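Local atomic coordinates of enoyl-CoA hydratase (Mycobacterium avium, PDB entry 3OC7), a protein that probably catalyses the reversible addition of water to the double bond of 2-enoyl-CoA thioesters in fatty acid metabolism, as crotonase-family hydratases do. Residues 5-11 against 23-28; 43-47 against 99-104; 55-59 against 207-212; 156-161 against 226-230. All blocks are in the same frame, centred on the assembly; numbering follows the deposited sequence.

Contact 1: 5-11 against 23-28; sequences MDALVDY and RLTLNS
Asp-10 and Thr-25 face each other as an antiparallel hydrogen-bonded pair, each backbone N giving its hydrogen to the other's O: Asp-10 N to Thr-25 O and Thr-25 N to Asp-10 O, both 3.0 Å. Two residues on, past the non-hydrogen-bonded pair Val-9/Leu-26, Asn-27 N donates to Leu-8 O at 2.9 Å. Beyond the strand the Asn-27 side chain takes over. With CG anti to the backbone N (chi1 -170°), its ND2 reaches Asp-6 O at 3.1 Å; the N-H points almost straight at the oxygen (177°), which lies in the plane of the Asn-27 amide, yet the donor stands above the plane of the Asp-6 carbonyl. Asn-27 OD1 is taken by Thr-64 OG1, so both ends of the amide are used, whereas Asn-27 O is buried without a partner. Asp-10 OD1 turns back to accept from Asp-6 N at 3.0 Å, and water 1 links Asp-10 OD2, Arg-23 O and Thr-25 OG1. On the face bearing Val-9, Tyr-11 and Leu-24, Leu-24 CD2 approaches Tyr-11 CD2 obliquely, 3.4 Å away, toward helix 37-52. The paired strands form a beta hairpin at the edge of the larger sheet of the crotonase fold, strand 9-12 being outermost within this chain.

Contact 2: 43-47 against 99-104; sequences LHQGL and ALMRAI
His-44 CG lies anti to its carbonyl carbon (chi1 -78°) and Leu-100 CG anti to its backbone N (chi1 177°), torsions that carry the imidazole and the leucine branches into the groove between helices 37-52 and 86-106. The two short segments run nearly parallel, at 12°, with axes 10.6 Å apart, so side chains span most of the gap, the imidazole alone reaching the opposite backbone. Leu-100 CD1 sits over one face of the His-44 ring, displaced toward its rim, in a CH-pi contact 4.3 Å from the centroid. At the ring edge CE1 comes to 3.7 Å from Ala-99 O, while Ala-103 CB meets CE1 obliquely at 3.9 Å. Leu-43 crosses Leu-100 at about a right angle, CD1 against CD1 at 4.0 Å. One turn further on, Leu-47 CD1 rests on Ile-104 CG1, also at 4.0 Å, and more loosely on Ala-103 CB. Behind these residues, Leu-43 packs on Leu-26 and Leu-47 on Leu-24 of strand 21-26; Leu-100 and Ile-104 lean on helix 123-129. Leu-43, Leu-100 and Ile-104 are buried. Cohesion here rests on apolar packing and the CH-pi contact; the imidazole offers a face to a methyl and its CE1 edge to the Ala-99 carbonyl, without hydrogen bonding between the segments.

Contact 3: 55-59 against 207-212; sequences AVRVV and VGRGSP
Arg-57 presents the NE side of its guanidinium to the backbone carbonyl of Gly-208, gripping one oxygen with two nitrogens. NH2 lies 2.8 Å and NE 3.0 Å from Gly-208 O, and the oxygen sits in the guanidinium plane, only 3° out of it. Seen from the carbonyl the two donors come in on opposite faces of its plane, tilted by just over 20° each, so the fork straddles the oxygen. The bonds are bent, as a shared acceptor requires, but together they fix the rotation of the flat group. A kink at chi3 (-59°) turns the end of the arginine chain into this position. There Arg-57 CD lies 3.4 Å from Gly-210 O, and the ring of Pro-212 crosses the chain obliquely, its CD 4.0 Å from Arg-57 CD. Next to the arginine, Val-58 and Val-207 also cross obliquely: Val-207 CG1, anti to its own backbone N, reaches Val-58 CB at 4.0 Å and is almost as near to CG2. The backbone of 207-210 is tightened by Gly-210 N bonding to Val-207 O at 3.0 Å, while Ser-211 begins helix 212-245 as its N-cap, OG accepting from Gly-214 N and also bonded to Glu-249 of the second subunit. Trp-265 of that subunit binds Arg-209 O. An arginine leading into strand 58-63 thus holds the buried carbonyl of Gly-208, joining the sheet of the crotonase fold to the turn between two helices, beside a subunit interface of the trimer.

Contact 4: 156-161 against 226-230; sequences SLTLLP and VLERF. With EDO (1,2-ethanediol), chain B.
Arg-229 lays its guanidinium against aliphatic groups: Leu-160 CB and Pro-161 CD lie over one face, and Pro-161 CG comes within 3.6 Å of NE. The contact fastens the short helix 156-159 and the residues after it to helix 212-245, the long helix of this crotonase-fold subunit. Arg-229 CG stands anti to the backbone N (chi1 -176°), and the chain runs out extended before bending at chi3. Arg-229 CD passes 3.7 Å from Leu-157 O, a buried carbonyl oxygen with no polar partner. Beneath the arginine, Pro-161 CB meets Val-226 CG2 at 4.1 Å. Beside the arginine, Leu-157 lies across one face of the Phe-230 ring: CD1 stands 4.1 Å from the centroid and 20° off the normal, while CB approaches CE1 at 3.9 Å on that face. Thr-158 CG2 meets the same ring at its edge, near the ring plane, and Met-101 of helix 86-106 also packs against both Thr-158 and Phe-230. Leu-160 continues to Leu-221 of the third subunit, so the contact lies close to a subunit boundary. There a 1,2-ethanediol, probably from the crystallisation liquor, is hydrogen-bonded to Asp-233 and to Leu-221 O of the third subunit; at the edge of the guanidinium, Arg-229 NH1 donates to its O1 at 3.0 Å.

Contacts 1 and 2 form successive layers: helix 37-52 follows strand 21-26 and lies on it, with Val-9 CG1 3.9 Å from Leu-43 CD2 and Tyr-11 CE2 3.7 Å from Gly-46 O. Contact 3 reaches the same sheet through the adjoining strand 58-63, where Leu-24 CD1 meets Val-59 CG1 at 4.1 Å. Helix 86-106 carries the packing on from contact 2 to contact 4; Met-101 SD lies 3.8 Å from Thr-158 OG1. Contacts 1 and 4, centres 27 Å apart, sit on opposite sides of the chain's centre. Contacts 3 and 4 both adjoin other subunits, the second and third respectively, and the 1,2-ethanediol touches only contact 4 among the four.

Contact 1: 5-11 against 23-28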
loop_
_atom_site.group_PDB
_atom_site.type_symbol
_atom_site.label_atom_id
_atom_site.label_comp_id
_atom_site.label_asym_id
_atom_site.label_seq_id
_atom_site.Cartn_x
_atom_site.Cartn_y
_atom_site.Cartn_z
ATOM N N MET A 5 -20.482 -16.517 32.069
ATOM C CA MET A 5 -19.238 -16.346 31.246
ATOM C C MET A 5 -18.015 -16.958 31.938
ATOM O O MET A 5 -17.815 -16.766 33.133
ATOM C CB MET A 5 -19.008 -14.856 30.936
ATOM C CG MET A 5 -17.778 -14.547 30.081
ATOM S SD MET A 5 -17.856 -12.965 29.208
ATOM C CE MET A 5 -19.003 -13.349 27.886
ATOM N N ASP A 6 -17.203 -17.691 31.174
ATOM C CA ASP A 6 -15.954 -18.284 31.675
ATOM C C ASP A 6 -14.770 -17.303 31.673
ATOM O O ASP A 6 -14.783 -16.300 30.949
ATOM C CB ASP A 6 -15.584 -19.518 30.834
ATOM C CG ASP A 6 -16.543 -20.681 31.034
ATOM O OD1 ASP A 6 -17.050 -20.874 32.164
ATOM O OD2 ASP A 6 -16.786 -21.415 30.052
ATOM N N ALA A 7 -13.750 -17.611 32.479
ATOM C CA ALA A 7 -12.451 -16.908 32.448
ATOM C C ALA A 7 -11.360 -17.947 32.153
ATOM O O ALA A 7 -11.499 -19.101 32.592
ATOM C CB ALA A 7 -12.202 -16.220 33.778
ATOM N N LEU A 8 -10.273 -17.598 31.447
ATOM C CA LEU A 8 -9.889 -16.241 31.001
ATOM C C LEU A 8 -10.349 -15.898 29.567
ATOM O O LEU A 8 -10.228 -14.743 29.137
ATOM C CB LEU A 8 -8.360 -16.065 31.125
ATOM C CG LEU A 8 -7.672 -16.297 32.481
ATOM C CD1 LEU A 8 -6.168 -16.246 32.325
ATOM C CD2 LEU A 8 -8.116 -15.257 33.515
ATOM N N VAL A 9 -10.851 -16.904 28.849
ATOM C CA VAL A 9 -11.492 -16.763 27.528
ATOM C C VAL A 9 -12.845 -17.493 27.571
ATOM O O VAL A 9 -12.907 -18.680 27.967
ATOM C CB VAL A 9 -10.614 -17.368 26.368
ATOM C CG1 VAL A 9 -11.279 -17.171 25.001
ATOM C CG2 VAL A 9 -9.205 -16.778 26.363
ATOM N N ASP A 10 -13.923 -16.800 27.191
ATOM C CA ASP A 10 -15.258 -17.441 27.084
ATOM C C ASP A 10 -15.584 -17.862 25.642
ATOM O O ASP A 10 -15.271 -17.130 24.702
ATOM C CB ASP A 10 -16.374 -16.525 27.628
ATOM C CG ASP A 10 -17.771 -17.156 27.503
ATOM O OD1 ASP A 10 -18.124 -18.033 28.329
ATOM O OD2 ASP A 10 -18.521 -16.790 26.576
ATOM N N TYR A 11 -16.204 -19.035 25.474
ATOM C CA TYR A 11 -16.630 -19.568 24.165
ATOM C C TYR A 11 -18.152 -19.633 24.086
ATOM O O TYR A 11 -18.791 -20.221 24.970
ATOM C CB TYR A 11 -16.055 -20.981 23.946
ATOM C CG TYR A 11 -16.369 -21.586 22.571
ATOM C CD1 TYR A 11 -17.606 -22.206 22.308
ATOM C CD2 TYR A 11 -15.434 -21.547 21.538
ATOM C CE1 TYR A 11 -17.888 -22.760 21.046
ATOM C CE2 TYR A 11 -15.709 -22.090 20.275
ATOM C CZ TYR A 11 -16.940 -22.694 20.038
ATOM O OH TYR A 11 -17.209 -23.219 18.790
ATOM N N ARG A 23 -18.273 -16.829 19.111
ATOM C CA ARG A 23 -17.708 -15.636 19.778
ATOM C C ARG A 23 -16.688 -16.046 20.844
ATOM O O ARG A 23 -17.033 -16.816 21.760
ATOM C CB ARG A 23 -18.828 -14.779 20.391
ATOM C CG ARG A 23 -18.399 -13.446 21.029
ATOM C CD ARG A 23 -19.609 -12.633 21.509
ATOM N NE ARG A 23 -20.221 -11.885 20.410
ATOM C CZ ARG A 23 -20.168 -10.559 20.267
ATOM N NH1 ARG A 23 -19.554 -9.807 21.173
ATOM N NH2 ARG A 23 -20.739 -9.982 19.218
ATOM N N LEU A 24 -15.444 -15.567 20.706
ATOM C CA LEU A 24 -14.375 -15.753 21.702
ATOM C C LEU A 24 -14.145 -14.436 22.442
ATOM O O LEU A 24 -13.705 -13.446 21.822
ATOM C CB LEU A 24 -13.061 -16.217 21.026
ATOM C CG LEU A 24 -13.075 -17.477 20.149
ATOM C CD1 LEU A 24 -11.727 -17.766 19.502
ATOM C CD2 LEU A 24 -13.560 -18.726 20.909
ATOM N N THR A 25 -14.447 -14.393 23.743
ATOM C CA THR A 25 -14.349 -13.136 24.512
ATOM C C THR A 25 -13.174 -13.148 25.496
ATOM O O THR A 25 -13.132 -13.978 26.422
ATOM C CB THR A 25 -15.671 -12.819 25.317
ATOM O OG1 THR A 25 -16.809 -12.904 24.440
ATOM C CG2 THR A 25 -15.630 -11.421 26.020
ATOM N N LEU A 26 -12.240 -12.212 25.318
ATOM C CA LEU A 26 -11.153 -11.991 26.302
ATOM C C LEU A 26 -11.759 -11.467 27.624
ATOM O O LEU A 26 -12.436 -10.434 27.623
ATOM C CB LEU A 26 -10.084 -11.016 25.762
ATOM C CG LEU A 26 -9.439 -11.281 24.393
ATOM C CD1 LEU A 26 -8.577 -10.110 23.944
ATOM C CD2 LEU A 26 -8.623 -12.557 24.411
ATOM N N ASN A 27 -11.521 -12.179 28.731
ATOM C CA ASN A 27 -12.187 -11.901 30.040
ATOM C C ASN A 27 -11.238 -12.104 31.243
ATOM O O ASN A 27 -11.439 -13.006 32.087
ATOM C CB ASN A 27 -13.466 -12.759 30.172
ATOM C CG ASN A 27 -14.343 -12.365 31.370
ATOM O OD1 ASN A 27 -14.430 -11.191 31.771
ATOM N ND2 ASN A 27 -15.035 -13.360 31.926
ATOM N N SER A 28 -10.196 -11.274 31.284
ATOM C CA SER A 28 -9.140 -11.326 32.304
ATOM C C SER A 28 -9.013 -9.916 32.947
ATOM O O SER A 28 -7.999 -9.245 32.780
ATOM C CB SER A 28 -7.810 -11.815 31.656
ATOM O OG SER A 28 -6.734 -11.928 32.582
HETATM O O HOH W 1 -18.051 -15.322 24.136
#

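Contact 2: 43-47 against 99-104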
loop_
_atom_site.group_PDB
_atom_site.type_symbol
_atom_site.label_atom_id
_atom_site.label_comp_id
_atom_site.label_asym_id
_atom_site.label_seq_id
_atom_site.Cartn_x
_atom_site.Cartn_y
_atom_site.Cartn_z
ATOM N N LEU A 43 -6.965 -19.278 24.082
ATOM C CA LEU A 43 -7.280 -18.789 22.720
ATOM C C LEU A 43 -6.985 -19.819 21.609
ATOM O O LEU A 43 -7.800 -19.993 20.676
ATOM C CB LEU A 43 -6.549 -17.478 22.397
ATOM C CG LEU A 43 -7.160 -16.102 22.637
ATOM C CD1 LEU A 43 -6.452 -15.075 21.730
ATOM C CD2 LEU A 43 -8.652 -16.067 22.343
ATOM N N HIS A 44 -5.823 -20.492 21.675
ATOM C CA HIS A 44 -5.530 -21.607 20.751
ATOM C C HIS A 44 -6.661 -22.680 20.781
ATOM O O HIS A 44 -7.167 -23.103 19.723
ATOM C CB HIS A 44 -4.153 -22.262 21.044
ATOM C CG HIS A 44 -2.951 -21.490 20.541
ATOM N ND1 HIS A 44 -2.502 -21.570 19.235
ATOM C CD2 HIS A 44 -2.054 -20.702 21.194
ATOM C CE1 HIS A 44 -1.416 -20.823 19.096
ATOM N NE2 HIS A 44 -1.129 -20.278 20.264
ATOM N N GLN A 45 -7.087 -23.093 21.986
ATOM C CA GLN A 45 -8.119 -24.135 22.101
ATOM C C GLN A 45 -9.479 -23.642 21.571
ATOM O O GLN A 45 -10.199 -24.388 20.888
ATOM C CB GLN A 45 -8.240 -24.654 23.548
ATOM C CG GLN A 45 -9.142 -25.900 23.714
ATOM C CD GLN A 45 -8.690 -27.095 22.854
ATOM O OE1 GLN A 45 -7.538 -27.533 22.934
ATOM N NE2 GLN A 45 -9.590 -27.613 22.026
ATOM N N GLY A 46 -9.803 -22.368 21.838
ATOM C CA GLY A 46 -11.049 -21.779 21.306
ATOM C C GLY A 46 -11.127 -21.723 19.783
ATOM O O GLY A 46 -12.179 -22.001 19.182
ATOM N N LEU A 47 -10.024 -21.333 19.145
ATOM C CA LEU A 47 -9.929 -21.351 17.680
ATOM C C LEU A 47 -10.077 -22.766 17.104
ATOM O O LEU A 47 -10.735 -22.954 16.069
ATOM C CB LEU A 47 -8.615 -20.688 17.202
ATOM C CG LEU A 47 -8.446 -19.171 17.413
ATOM C CD1 LEU A 47 -6.959 -18.719 17.364
ATOM C CD2 LEU A 47 -9.309 -18.370 16.410
ATOM N N ALA A 99 3.424 -17.372 17.289
ATOM C CA ALA A 99 2.609 -18.576 17.065
ATOM C C ALA A 99 1.089 -18.348 17.198
ATOM O O ALA A 99 0.297 -18.960 16.461
ATOM C CB ALA A 99 3.075 -19.711 17.991
ATOM N N LEU A 100 0.697 -17.457 18.114
ATOM C CA LEU A 100 -0.707 -17.077 18.266
ATOM C C LEU A 100 -1.213 -16.293 17.057
ATOM O O LEU A 100 -2.295 -16.590 16.531
ATOM C CB LEU A 100 -0.955 -16.327 19.593
ATOM C CG LEU A 100 -2.385 -15.803 19.835
ATOM C CD1 LEU A 100 -3.412 -16.953 19.865
ATOM C CD2 LEU A 100 -2.401 -14.985 21.135
ATOM N N MET A 101 -0.446 -15.297 16.631
ATOM C CA MET A 101 -0.790 -14.561 15.400
ATOM C C MET A 101 -0.900 -15.481 14.183
ATOM O O MET A 101 -1.858 -15.384 13.390
ATOM C CB MET A 101 0.223 -13.429 15.136
ATOM C CG MET A 101 0.224 -12.284 16.195
ATOM S SD MET A 101 1.254 -10.863 15.689
ATOM C CE MET A 101 2.864 -11.679 15.477
ATOM N N ARG A 102 0.054 -16.397 14.045
ATOM C CA ARG A 102 0.068 -17.358 12.930
ATOM C C ARG A 102 -1.165 -18.310 12.914
ATOM O O ARG A 102 -1.690 -18.626 11.831
ATOM C CB ARG A 102 1.400 -18.148 12.871
ATOM C CG ARG A 102 1.589 -18.934 11.558
ATOM C CD ARG A 102 3.008 -19.491 11.313
ATOM N NE ARG A 102 3.103 -20.011 9.938
ATOM C CZ ARG A 102 4.193 -20.018 9.180
ATOM N NH1 ARG A 102 5.360 -19.549 9.634
ATOM N NH2 ARG A 102 4.115 -20.520 7.947
ATOM N N ALA A 103 -1.632 -18.735 14.096
ATOM C CA ALA A 103 -2.848 -19.570 14.213
ATOM C C ALA A 103 -4.095 -18.846 13.664
ATOM O O ALA A 103 -4.920 -19.441 12.954
ATOM C CB ALA A 103 -3.086 -20.033 15.664
ATOM N N ILE A 104 -4.215 -17.545 13.970
ATOM C CA ILE A 104 -5.330 -16.723 13.457
ATOM C C ILE A 104 -5.222 -16.617 11.913
ATOM O O ILE A 104 -6.203 -16.845 11.183
ATOM C CB ILE A 104 -5.359 -15.297 14.129
ATOM C CG1 ILE A 104 -5.684 -15.394 15.631
ATOM C CG2 ILE A 104 -6.350 -14.350 13.401
ATOM C CD1 ILE A 104 -5.438 -14.111 16.394
#

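Contact 3: 55-59 against 207-212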
loop_
_atom_site.group_PDB
_atom_site.type_symbol
_atom_site.label_atom_id
_atom_site.label_comp_id
_atom_site.label_asym_id
_atom_site.label_seq_id
_atom_site.Cartn_x
_atom_site.Cartn_y
_atom_site.Cartn_z
ATOM N N ALA A 55 -20.986 -26.228 11.580
ATOM C CA ALA A 55 -21.982 -25.142 11.575
ATOM C C ALA A 55 -21.402 -23.704 11.689
ATOM O O ALA A 55 -22.124 -22.724 11.478
ATOM C CB ALA A 55 -23.036 -25.382 12.667
ATOM N N VAL A 56 -20.122 -23.595 12.054
ATOM C CA VAL A 56 -19.446 -22.294 12.171
ATOM C C VAL A 56 -18.785 -21.885 10.844
ATOM O O VAL A 56 -17.995 -22.664 10.268
ATOM C CB VAL A 56 -18.401 -22.310 13.338
ATOM C CG1 VAL A 56 -17.647 -20.960 13.436
ATOM C CG2 VAL A 56 -19.072 -22.630 14.677
ATOM N N ARG A 57 -19.120 -20.675 10.363
ATOM C CA ARG A 57 -18.490 -20.087 9.152
ATOM C C ARG A 57 -17.658 -18.791 9.388
ATOM O O ARG A 57 -16.939 -18.335 8.484
ATOM C CB ARG A 57 -19.513 -19.939 7.997
ATOM C CG ARG A 57 -19.994 -21.306 7.434
ATOM C CD ARG A 57 -20.791 -21.226 6.119
ATOM N NE ARG A 57 -22.007 -20.413 6.185
ATOM C CZ ARG A 57 -23.163 -20.799 6.732
ATOM N NH1 ARG A 57 -23.281 -21.997 7.296
ATOM N NH2 ARG A 57 -24.202 -19.973 6.731
ATOM N N VAL A 58 -17.712 -18.243 10.610
ATOM C CA VAL A 58 -16.994 -17.017 10.975
ATOM C C VAL A 58 -16.790 -16.951 12.503
ATOM O O VAL A 58 -17.638 -17.487 13.259
ATOM C CB VAL A 58 -17.736 -15.748 10.420
ATOM C CG1 VAL A 58 -19.144 -15.618 11.005
ATOM C CG2 VAL A 58 -16.937 -14.451 10.648
ATOM N N VAL A 59 -15.684 -16.329 12.945
ATOM C CA VAL A 59 -15.389 -16.048 14.374
ATOM C C VAL A 59 -15.350 -14.551 14.703
ATOM O O VAL A 59 -14.792 -13.768 13.912
ATOM C CB VAL A 59 -13.980 -16.625 14.745
ATOM C CG1 VAL A 59 -13.528 -16.217 16.172
ATOM C CG2 VAL A 59 -13.956 -18.137 14.602
ATOM N N VAL A 207 -20.778 -12.160 5.639
ATOM C CA VAL A 207 -19.772 -13.239 5.568
ATOM C C VAL A 207 -20.435 -14.640 5.602
ATOM O O VAL A 207 -20.064 -15.542 4.840
ATOM C CB VAL A 207 -18.665 -13.081 6.669
ATOM C CG1 VAL A 207 -17.692 -14.262 6.663
ATOM C CG2 VAL A 207 -17.889 -11.778 6.472
ATOM N N GLY A 208 -21.437 -14.813 6.460
ATOM C CA GLY A 208 -22.157 -16.093 6.588
ATOM C C GLY A 208 -22.897 -16.602 5.360
ATOM O O GLY A 208 -23.227 -17.802 5.296
ATOM N N ARG A 209 -23.149 -15.713 4.397
ATOM C CA ARG A 209 -23.712 -16.080 3.082
ATOM C C ARG A 209 -22.740 -16.924 2.217
ATOM O O ARG A 209 -23.176 -17.616 1.289
ATOM C CB ARG A 209 -24.139 -14.837 2.291
ATOM C CG ARG A 209 -25.253 -14.004 2.918
ATOM C CD ARG A 209 -25.621 -12.829 2.026
ATOM N NE ARG A 209 -26.483 -11.883 2.732
ATOM C CZ ARG A 209 -27.814 -11.924 2.749
ATOM N NH1 ARG A 209 -28.474 -12.868 2.087
ATOM N NH2 ARG A 209 -28.489 -11.011 3.435
ATOM N N GLY A 210 -21.431 -16.834 2.486
ATOM C CA GLY A 210 -20.406 -17.601 1.748
ATOM C C GLY A 210 -20.344 -19.073 2.148
ATOM O O GLY A 210 -20.676 -19.439 3.287
ATOM N N SER A 211 -19.921 -19.919 1.209
ATOM C CA SER A 211 -19.770 -21.359 1.488
ATOM C C SER A 211 -18.481 -21.652 2.281
ATOM O O SER A 211 -17.535 -20.857 2.221
ATOM C CB SER A 211 -19.785 -22.161 0.171
ATOM O OG SER A 211 -18.473 -22.498 -0.266
ATOM N N PRO A 212 -18.422 -22.785 3.027
ATOM C CA PRO A 212 -17.166 -23.051 3.758
ATOM C C PRO A 212 -15.906 -23.113 2.866
ATOM O O PRO A 212 -14.863 -22.547 3.237
ATOM C CB PRO A 212 -17.431 -24.382 4.479
ATOM C CG PRO A 212 -18.935 -24.441 4.607
ATOM C CD PRO A 212 -19.483 -23.762 3.374
#

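Contact 4: 156-161 against 226-230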
loop_
_atom_site.group_PDB
_atom_site.type_symbol
_atom_site.label_atom_id
_atom_site.label_comp_id
_atom_site.label_asym_id
_atom_site.label_seq_id
_atom_site.Cartn_x
_atom_site.Cartn_y
_atom_site.Cartn_z
ATOM N N SER A 156 5.430 -6.280 14.073
ATOM C CA SER A 156 5.713 -5.897 12.670
ATOM C C SER A 156 5.284 -6.966 11.639
ATOM O O SER A 156 4.974 -6.635 10.480
ATOM C CB SER A 156 7.197 -5.506 12.467
ATOM O OG SER A 156 7.542 -4.280 13.122
ATOM N N LEU A 157 5.251 -8.235 12.066
ATOM C CA LEU A 157 4.822 -9.362 11.210
ATOM C C LEU A 157 3.405 -9.189 10.593
ATOM O O LEU A 157 3.170 -9.603 9.451
ATOM C CB LEU A 157 4.903 -10.703 11.975
ATOM C CG LEU A 157 6.298 -11.232 12.325
ATOM C CD1 LEU A 157 6.200 -12.391 13.333
ATOM C CD2 LEU A 157 7.077 -11.626 11.065
ATOM N N THR A 158 2.492 -8.582 11.369
ATOM C CA THR A 158 1.124 -8.263 10.879
ATOM C C THR A 158 0.842 -6.762 10.636
ATOM O O THR A 158 -0.062 -6.448 9.844
ATOM C CB THR A 158 -0.004 -8.884 11.781
ATOM O OG1 THR A 158 0.057 -8.342 13.114
ATOM C CG2 THR A 158 0.057 -10.438 11.789
ATOM N N LEU A 159 1.588 -5.848 11.280
ATOM C CA LEU A 159 1.421 -4.396 11.026
ATOM C C LEU A 159 2.010 -3.903 9.697
ATOM O O LEU A 159 1.361 -3.114 8.969
ATOM C CB LEU A 159 1.989 -3.543 12.183
ATOM C CG LEU A 159 1.320 -3.650 13.559
ATOM C CD1 LEU A 159 1.924 -2.599 14.482
ATOM C CD2 LEU A 159 -0.197 -3.510 13.476
ATOM N N LEU A 160 3.224 -4.337 9.360
ATOM C CA LEU A 160 3.871 -3.801 8.141
ATOM C C LEU A 160 3.196 -4.186 6.797
ATOM O O LEU A 160 3.216 -3.363 5.867
ATOM C CB LEU A 160 5.398 -4.023 8.134
ATOM C CG LEU A 160 6.183 -3.352 9.280
ATOM C CD1 LEU A 160 7.679 -3.641 9.116
ATOM C CD2 LEU A 160 5.923 -1.833 9.407
ATOM N N PRO A 161 2.580 -5.384 6.691
ATOM C CA PRO A 161 1.791 -5.680 5.459
ATOM C C PRO A 161 0.480 -4.867 5.309
ATOM O O PRO A 161 -0.048 -4.796 4.199
ATOM C CB PRO A 161 1.482 -7.193 5.568
ATOM C CG PRO A 161 2.414 -7.701 6.612
ATOM C CD PRO A 161 2.750 -6.579 7.542
ATOM N N VAL A 226 1.608 -12.640 3.751
ATOM C CA VAL A 226 1.813 -12.542 5.208
ATOM C C VAL A 226 2.545 -13.782 5.770
ATOM O O VAL A 226 3.531 -13.641 6.518
ATOM C CB VAL A 226 0.470 -12.278 5.974
ATOM C CG1 VAL A 226 0.681 -12.229 7.495
ATOM C CG2 VAL A 226 -0.171 -10.955 5.499
ATOM N N LEU A 227 2.115 -14.983 5.378
ATOM C CA LEU A 227 2.761 -16.208 5.862
ATOM C C LEU A 227 4.236 -16.346 5.385
ATOM O O LEU A 227 5.093 -16.873 6.129
ATOM C CB LEU A 227 1.906 -17.434 5.515
ATOM C CG LEU A 227 0.547 -17.478 6.245
ATOM C CD1 LEU A 227 -0.403 -18.522 5.639
ATOM C CD2 LEU A 227 0.754 -17.709 7.739
ATOM N N GLU A 228 4.527 -15.832 4.183
ATOM C CA GLU A 228 5.903 -15.799 3.659
ATOM C C GLU A 228 6.819 -14.938 4.524
ATOM O O GLU A 228 8.003 -15.295 4.735
ATOM C CB GLU A 228 5.947 -15.282 2.217
ATOM C CG GLU A 228 5.353 -16.208 1.177
ATOM C CD GLU A 228 5.267 -15.554 -0.198
ATOM O OE1 GLU A 228 6.287 -14.994 -0.668
ATOM O OE2 GLU A 228 4.180 -15.594 -0.813
ATOM N N ARG A 229 6.286 -13.821 5.033
ATOM C CA ARG A 229 7.029 -12.908 5.930
ATOM C C ARG A 229 7.356 -13.580 7.281
ATOM O O ARG A 229 8.489 -13.452 7.783
ATOM C CB ARG A 229 6.265 -11.570 6.109
ATOM C CG ARG A 229 6.986 -10.510 6.953
ATOM C CD ARG A 229 6.129 -9.267 7.234
ATOM N NE ARG A 229 5.865 -8.471 6.029
ATOM C CZ ARG A 229 6.524 -7.368 5.679
ATOM N NH1 ARG A 229 7.509 -6.897 6.434
ATOM N NH2 ARG A 229 6.181 -6.731 4.564
ATOM N N PHE A 230 6.385 -14.306 7.853
ATOM C CA PHE A 230 6.619 -15.135 9.054
ATOM C C PHE A 230 7.765 -16.146 8.809
ATOM O O PHE A 230 8.682 -16.268 9.636
ATOM C CB PHE A 230 5.344 -15.908 9.477
ATOM C CG PHE A 230 4.341 -15.121 10.334
ATOM C CD1 PHE A 230 3.528 -14.136 9.782
ATOM C CD2 PHE A 230 4.163 -15.449 11.700
ATOM C CE1 PHE A 230 2.569 -13.454 10.573
ATOM C CE2 PHE A 230 3.208 -14.784 12.511
ATOM C CZ PHE A 230 2.402 -13.783 11.943
HETATM C C1 EDO B . 10.054 -7.350 9.366
HETATM O O1 EDO B . 9.118 -8.178 8.667
HETATM C C2 EDO B . 10.603 -6.271 8.441
HETATM O O2 EDO B . 11.535 -5.484 9.197
#